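Local atomic coordinates of protocadherin gamma-B3 (Homo sapiens, PDB entry 5K8R), a protein that is a calcium-binding clustered protocadherin and potential calcium-dependent cell-adhesion molecule that may help establish and maintain specific neuronal connections in the brain. Residues E246-I252 with I287-D293; N206-F212 with D293-A299. All blocks are in the same frame, centred on the assembly; numbering follows the deposited sequence.

Interaction 1 (E246-I252 with I287-D293); sequences EIIYAFI and IGVEAKD. With CA (calcium ion), chain H.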
loop_
_atom_site.group_PDB
_atom_site.type_symbol
_atom_site.label_atom_id
_atom_site.label_comp_id
_atom_site.label_asym_id
_atom_site.label_seq_id
_atom_site.Cartn_x
_atom_site.Cartn_y
_atom_site.Cartn_z
ATOM N N GLU A 246 10.345 4.745 1.647
ATOM C CA GLU A 246 10.837 5.161 2.955
ATOM C C GLU A 246 11.633 4.027 3.587
ATOM O O GLU A 246 11.110 2.924 3.775
ATOM C CB GLU A 246 9.674 5.567 3.855
ATOM C CG GLU A 246 8.843 6.720 3.319
ATOM C CD GLU A 246 7.698 7.089 4.241
ATOM O OE1 GLU A 246 7.571 6.461 5.313
ATOM O OE2 GLU A 246 6.926 8.007 3.894
ATOM N N ILE A 247 12.892 4.296 3.924
ATOM C CA ILE A 247 13.825 3.277 4.392
ATOM C C ILE A 247 14.165 3.545 5.851
ATOM O O ILE A 247 14.489 4.680 6.223
ATOM C CB ILE A 247 15.098 3.250 3.528
ATOM C CG1 ILE A 247 14.755 2.844 2.094
ATOM C CG2 ILE A 247 16.132 2.309 4.126
ATOM C CD1 ILE A 247 15.933 2.882 1.151
ATOM N N ILE A 248 14.157 2.476 6.646
ATOM C CA ILE A 248 14.510 2.523 8.061
ATOM C C ILE A 248 15.710 1.597 8.304
ATOM O O ILE A 248 15.648 0.403 8.017
ATOM C CB ILE A 248 13.337 2.085 8.956
ATOM C CG1 ILE A 248 12.937 0.642 8.641
ATOM C CG2 ILE A 248 12.153 3.022 8.778
ATOM C CD1 ILE A 248 11.938 0.059 9.619
ATOM N N TYR A 249 16.799 2.159 8.826
ATOM C CA TYR A 249 18.020 1.417 9.093
ATOM C C TYR A 249 18.057 0.988 10.554
ATOM O O TYR A 249 17.549 1.686 11.436
ATOM C CB TYR A 249 19.258 2.261 8.776
ATOM C CG TYR A 249 19.274 2.860 7.389
ATOM C CD1 TYR A 249 19.843 2.178 6.324
ATOM C CD2 TYR A 249 18.729 4.115 7.148
ATOM C CE1 TYR A 249 19.866 2.725 5.054
ATOM C CE2 TYR A 249 18.746 4.671 5.882
ATOM C CZ TYR A 249 19.316 3.972 4.840
ATOM O OH TYR A 249 19.334 4.521 3.578
ATOM N N ALA A 250 18.673 -0.164 10.806
ATOM C CA ALA A 250 18.775 -0.663 12.170
ATOM C C ALA A 250 19.925 -1.653 12.264
ATOM O O ALA A 250 20.300 -2.284 11.275
ATOM C CB ALA A 250 17.469 -1.324 12.627
ATOM N N PHE A 251 20.481 -1.774 13.466
ATOM C CA PHE A 251 21.481 -2.795 13.737
ATOM C C PHE A 251 20.817 -4.158 13.886
ATOM O O PHE A 251 19.648 -4.264 14.270
ATOM C CB PHE A 251 22.265 -2.460 15.006
ATOM C CG PHE A 251 23.231 -1.319 14.846
ATOM C CD1 PHE A 251 23.840 -1.073 13.627
ATOM C CD2 PHE A 251 23.533 -0.498 15.918
ATOM C CE1 PHE A 251 24.733 -0.028 13.482
ATOM C CE2 PHE A 251 24.423 0.550 15.779
ATOM C CZ PHE A 251 25.025 0.783 14.559
ATOM N N ILE A 252 21.572 -5.210 13.572
ATOM C CA ILE A 252 21.109 -6.580 13.750
ATOM C C ILE A 252 22.204 -7.390 14.428
ATOM O O ILE A 252 23.398 -7.116 14.265
ATOM C CB ILE A 252 20.697 -7.242 12.415
ATOM C CG1 ILE A 252 21.880 -7.284 11.447
ATOM C CG2 ILE A 252 19.511 -6.515 11.795
ATOM C CD1 ILE A 252 21.586 -8.011 10.159
ATOM N N ILE A 287 29.494 -5.033 12.508
ATOM C CA ILE A 287 28.084 -4.911 12.856
ATOM C C ILE A 287 27.248 -5.081 11.596
ATOM O O ILE A 287 27.562 -4.496 10.555
ATOM C CB ILE A 287 27.782 -3.552 13.517
ATOM C CG1 ILE A 287 28.687 -3.330 14.729
ATOM C CG2 ILE A 287 26.323 -3.469 13.914
ATOM C CD1 ILE A 287 28.681 -1.903 15.232
ATOM N N GLY A 288 26.182 -5.871 11.693
ATOM C CA GLY A 288 25.251 -6.025 10.588
ATOM C C GLY A 288 24.194 -4.929 10.601
ATOM O O GLY A 288 23.667 -4.563 11.651
ATOM N N VAL A 289 23.884 -4.418 9.413
ATOM C CA VAL A 289 22.939 -3.321 9.242
ATOM C C VAL A 289 21.830 -3.771 8.299
ATOM O O VAL A 289 22.104 -4.352 7.241
ATOM C CB VAL A 289 23.631 -2.052 8.710
ATOM C CG1 VAL A 289 22.606 -0.966 8.423
ATOM C CG2 VAL A 289 24.667 -1.559 9.709
ATOM N N GLU A 290 20.587 -3.499 8.687
ATOM C CA GLU A 290 19.401 -3.848 7.920
ATOM C C GLU A 290 18.666 -2.582 7.500
ATOM O O GLU A 290 18.544 -1.634 8.284
ATOM C CB GLU A 290 18.461 -4.743 8.737
ATOM C CG GLU A 290 17.116 -5.016 8.079
ATOM C CD GLU A 290 16.108 -5.612 9.040
ATOM O OE1 GLU A 290 16.291 -5.463 10.267
ATOM O OE2 GLU A 290 15.132 -6.233 8.571
ATOM N N ALA A 291 18.181 -2.576 6.260
ATOM C CA ALA A 291 17.362 -1.498 5.725
ATOM C C ALA A 291 16.034 -2.073 5.258
ATOM O O ALA A 291 16.008 -3.043 4.491
ATOM C CB ALA A 291 18.065 -0.784 4.568
ATOM N N LYS A 292 14.936 -1.481 5.724
ATOM C CA LYS A 292 13.595 -1.923 5.371
ATOM C C LYS A 292 12.822 -0.782 4.723
ATOM O O LYS A 292 13.115 0.395 4.951
ATOM C CB LYS A 292 12.829 -2.428 6.601
ATOM C CG LYS A 292 13.439 -3.648 7.267
ATOM C CD LYS A 292 12.697 -3.999 8.546
ATOM C CE LYS A 292 11.215 -4.225 8.284
ATOM N NZ LYS A 292 10.469 -4.522 9.538
ATOM N N ASP A 293 11.830 -1.138 3.912
ATOM C CA ASP A 293 10.944 -0.159 3.302
ATOM C C ASP A 293 9.521 -0.347 3.829
ATOM O O ASP A 293 9.281 -1.104 4.780
ATOM C CB ASP A 293 11.013 -0.246 1.771
ATOM C CG ASP A 293 10.655 -1.623 1.234
ATOM O OD1 ASP A 293 10.236 -2.498 2.022
ATOM O OD2 ASP A 293 10.783 -1.824 0.007
HETATM CA CA CA H . 10.703 -0.424 -2.303
#
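The pairing of Ile248, Tyr249 and Ala250 with Lys292, Ala291 and Glu290 joins two antiparallel strands of the third cadherin repeat, and strand 284-292 leads straight into a calcium ligand. Backbone bonds tie Ile248 to Lys292 and Ala250 to Glu290 in both directions; the straightest is Glu290 N to Ala250 O, at 174°. Tyr249 and Phe251 share one face of the sheet with Ala291 and Val289, turned toward strands 230-237 and 262-264. The Tyr249 ring brings CD1 within 3.9 Å of Ala291 CB, and its hydroxyl accepts a hydrogen bond from Ala236 N. CG2 of Ile247 lies over one face of this ring and also meets Ala291 CB at 3.7 Å. Along the Phe251 ring, CD1 touches Ile287 CG2 at 3.5 Å, while Val289 CG2 stands at the ring edge, near its plane, 4.0 Å from Phe251 CD1. On the other face, CG1 of Ile252 sits between its backbone N and carbonyl carbon (chi1 60°), which lays it over the Gly288 carbonyl, CG1 3.3 Å from Gly288 O; its CG2 branch packs on Glu290 CB at 3.7 Å. CG1 of Ile248 rests on Lys292 CB; the end of the lysine leads away from the contact. Just past the strand, Asp293 OD2 binds a calcium ion at 2.7 Å, with Asn206, Asn208, Asp238, Asp240 and Asn244 among the other ligands. A sandwich strand followed directly by an aspartate that binds an inter-repeat calcium ion is characteristic of the cadherin fold.

Interaction 2 (N206-F212 with D293-A299); sequences NDNPPVF and DGGHHTA. With CA (calcium ion), chain H; CA (calcium ion), chain I; CA (calcium ion), chain J.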
loop_
_atom_site.group_PDB
_atom_site.type_symbol
_atom_site.label_atom_id
_atom_site.label_comp_id
_atom_site.label_asym_id
_atom_site.label_seq_id
_atom_site.Cartn_x
_atom_site.Cartn_y
_atom_site.Cartn_z
ATOM N N ASN A 206 5.568 -2.056 -4.767
ATOM C CA ASN A 206 6.825 -2.239 -4.042
ATOM C C ASN A 206 7.623 -3.401 -4.639
ATOM O O ASN A 206 7.907 -4.407 -3.990
ATOM C CB ASN A 206 6.552 -2.458 -2.559
ATOM C CG ASN A 206 7.797 -2.293 -1.711
ATOM O OD1 ASN A 206 8.513 -1.299 -1.830
ATOM N ND2 ASN A 206 8.069 -3.275 -0.863
ATOM N N ASP A 207 7.992 -3.238 -5.908
ATOM C CA ASP A 207 8.743 -4.250 -6.637
ATOM C C ASP A 207 10.244 -3.987 -6.637
ATOM O O ASP A 207 10.977 -4.639 -7.390
ATOM C CB ASP A 207 8.228 -4.355 -8.077
ATOM C CG ASP A 207 8.105 -3.004 -8.760
ATOM O OD1 ASP A 207 8.792 -2.049 -8.344
ATOM O OD2 ASP A 207 7.316 -2.900 -9.724
ATOM N N ASN A 208 10.718 -3.056 -5.817
ATOM C CA ASN A 208 12.139 -2.723 -5.741
ATOM C C ASN A 208 12.583 -2.737 -4.286
ATOM O O ASN A 208 12.141 -1.874 -3.499
ATOM C CB ASN A 208 12.419 -1.364 -6.375
ATOM C CG ASN A 208 12.235 -1.372 -7.878
ATOM O OD1 ASN A 208 13.129 -1.777 -8.621
ATOM N ND2 ASN A 208 11.072 -0.922 -8.337
ATOM N N PRO A 209 13.429 -3.679 -3.880
ATOM C CA PRO A 209 13.955 -3.670 -2.511
ATOM C C PRO A 209 14.988 -2.572 -2.341
ATOM O O PRO A 209 15.496 -2.030 -3.334
ATOM C CB PRO A 209 14.593 -5.062 -2.365
ATOM C CG PRO A 209 14.060 -5.872 -3.517
ATOM C CD PRO A 209 13.828 -4.888 -4.615
ATOM N N PRO A 210 15.318 -2.203 -1.102
ATOM C CA PRO A 210 16.405 -1.241 -0.893
ATOM C C PRO A 210 17.737 -1.815 -1.351
ATOM O O PRO A 210 17.958 -3.028 -1.325
ATOM C CB PRO A 210 16.387 -1.004 0.622
ATOM C CG PRO A 210 15.015 -1.411 1.058
ATOM C CD PRO A 210 14.629 -2.540 0.154
ATOM N N VAL A 211 18.629 -0.925 -1.782
ATOM C CA VAL A 211 19.948 -1.305 -2.274
ATOM C C VAL A 211 20.985 -0.427 -1.587
ATOM O O VAL A 211 20.992 0.795 -1.777
ATOM C CB VAL A 211 20.059 -1.170 -3.801
ATOM C CG1 VAL A 211 21.503 -1.350 -4.243
ATOM C CG2 VAL A 211 19.158 -2.183 -4.491
ATOM N N PHE A 212 21.856 -1.046 -0.794
ATOM C CA PHE A 212 22.935 -0.310 -0.153
ATOM C C PHE A 212 23.983 0.096 -1.180
ATOM O O PHE A 212 24.285 -0.651 -2.115
ATOM C CB PHE A 212 23.585 -1.152 0.944
ATOM C CG PHE A 212 22.862 -1.101 2.258
ATOM C CD1 PHE A 212 22.945 0.024 3.063
ATOM C CD2 PHE A 212 22.113 -2.180 2.696
ATOM C CE1 PHE A 212 22.284 0.075 4.275
ATOM C CE2 PHE A 212 21.451 -2.135 3.908
ATOM C CZ PHE A 212 21.540 -1.006 4.699
ATOM N N ASP A 293 11.830 -1.138 3.912
ATOM C CA ASP A 293 10.944 -0.159 3.302
ATOM C C ASP A 293 9.521 -0.347 3.829
ATOM O O ASP A 293 9.281 -1.104 4.780
ATOM C CB ASP A 293 11.013 -0.246 1.771
ATOM C CG ASP A 293 10.655 -1.623 1.234
ATOM O OD1 ASP A 293 10.236 -2.498 2.022
ATOM O OD2 ASP A 293 10.783 -1.824 0.007
ATOM N N GLY A 294 8.570 0.352 3.206
ATOM C CA GLY A 294 7.187 0.256 3.648
ATOM C C GLY A 294 6.571 -1.104 3.378
ATOM O O GLY A 294 5.766 -1.597 4.174
ATOM N N GLY A 295 6.934 -1.725 2.260
ATOM C CA GLY A 295 6.472 -3.053 1.915
ATOM C C GLY A 295 7.270 -4.183 2.527
ATOM O O GLY A 295 7.125 -5.332 2.095
ATOM N N HIS A 296 8.118 -3.885 3.513
ATOM C CA HIS A 296 8.892 -4.865 4.269
ATOM C C HIS A 296 9.937 -5.586 3.425
ATOM O O HIS A 296 10.373 -6.684 3.786
ATOM C CB HIS A 296 7.976 -5.884 4.959
ATOM C CG HIS A 296 6.933 -5.258 5.831
ATOM N ND1 HIS A 296 5.643 -5.030 5.401
ATOM C CD2 HIS A 296 6.992 -4.796 7.102
ATOM C CE1 HIS A 296 4.950 -4.464 6.374
ATOM N NE2 HIS A 296 5.746 -4.311 7.416
ATOM N N HIS A 297 10.355 -4.999 2.307
ATOM C CA HIS A 297 11.544 -5.483 1.619
ATOM C C HIS A 297 12.780 -5.135 2.438
ATOM O O HIS A 297 12.876 -4.048 3.014
ATOM C CB HIS A 297 11.649 -4.875 0.221
ATOM C CG HIS A 297 10.914 -5.644 -0.832
ATOM N ND1 HIS A 297 10.687 -7.000 -0.742
ATOM C CD2 HIS A 297 10.358 -5.248 -2.001
ATOM C CE1 HIS A 297 10.023 -7.406 -1.810
ATOM N NE2 HIS A 297 9.810 -6.361 -2.589
ATOM N N THR A 298 13.731 -6.062 2.489
ATOM C CA THR A 298 14.893 -5.927 3.353
ATOM C C THR A 298 16.182 -5.974 2.544
ATOM O O THR A 298 16.254 -6.602 1.484
ATOM C CB THR A 298 14.919 -7.028 4.420
ATOM O OG1 THR A 298 14.853 -8.311 3.786
ATOM C CG2 THR A 298 13.742 -6.875 5.372
ATOM N N ALA A 299 17.199 -5.287 3.062
ATOM C CA ALA A 299 18.553 -5.350 2.535
ATOM C C ALA A 299 19.518 -5.367 3.710
ATOM O O ALA A 299 19.225 -4.818 4.775
ATOM C CB ALA A 299 18.865 -4.173 1.603
HETATM CA CA CA H . 10.703 -0.424 -2.303
HETATM CA CA CA I . 8.648 -1.590 -11.404
HETATM CA CA CA J . 7.786 0.222 -8.186
HETATM O O HOH W 1 8.358 -3.297 -13.203
#
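Asn206 and Asp293 share a calcium ion, and Pro209 and Pro210 pack on His297 and Ala299; coordination and proline packing together hold linker 206-212 against the turn and strand start at 293-299, at the junction of the second and third cadherin repeats. At the calcium ion of chain H, Asn208 O binds at 2.4 Å, the side chain of Asn206 is a second linker ligand, and the carboxylate of Asp293 comes from the turn. Between these ligands, Asp207 points its side chain the other way, splitting its carboxylate over two more ions, with OD1 on the calcium of chain J and OD2 on that of chain I, each at 2.5 Å. Both ions also draw on the second repeat, through Glu173 for chain J and Glu114 for chain I. A type I turn from Asp293 to His296 shapes the opposing segment, closed by a backbone bond of 3.2 Å from Asp293 N to His297 O; His296 packs on Ala203 of the second subunit. With CG anti to its carbonyl carbon (chi1 -87°), the His297 ring lies alongside the linker: Pro209 CG sits over one face in a CH-pi contact, 4.2 Å from the ring centroid, and Asn206 O stands at the edge. Pro210 follows, its CD 3.7 Å from His297 O and its CB 4.1 Å from Ala299 CB. Ala299 O then meets the edge of the Phe212 ring, 3.6 Å from CE2. Beyond the contact, a backbone hydrogen bond joins Val211 to Ile237 of strand 230-237, and Phe212 packs on Val289 and Ala291 of strand 284-292.

How the interactions relate
Asp293 belongs to both interactions: it directly follows the strand of interaction 1 and opens the turn of interaction 2, and through it both reach the calcium ion of chain H. Their centres lie about 10 Å apart. Strands 284-292 and 298-308 are sheet neighbours, and Ala291 N to Ala299 O, at 2.9 Å, is a probable hydrogen bond between them. Phe212 of the linker packs on interaction 1, its CZ 3.5 Å from Ala291 CB and its CE1 3.7 Å from Tyr249 CE1. The two contacts are thus linked on the apolar side by Phe212 and at the calcium ion by Asp293.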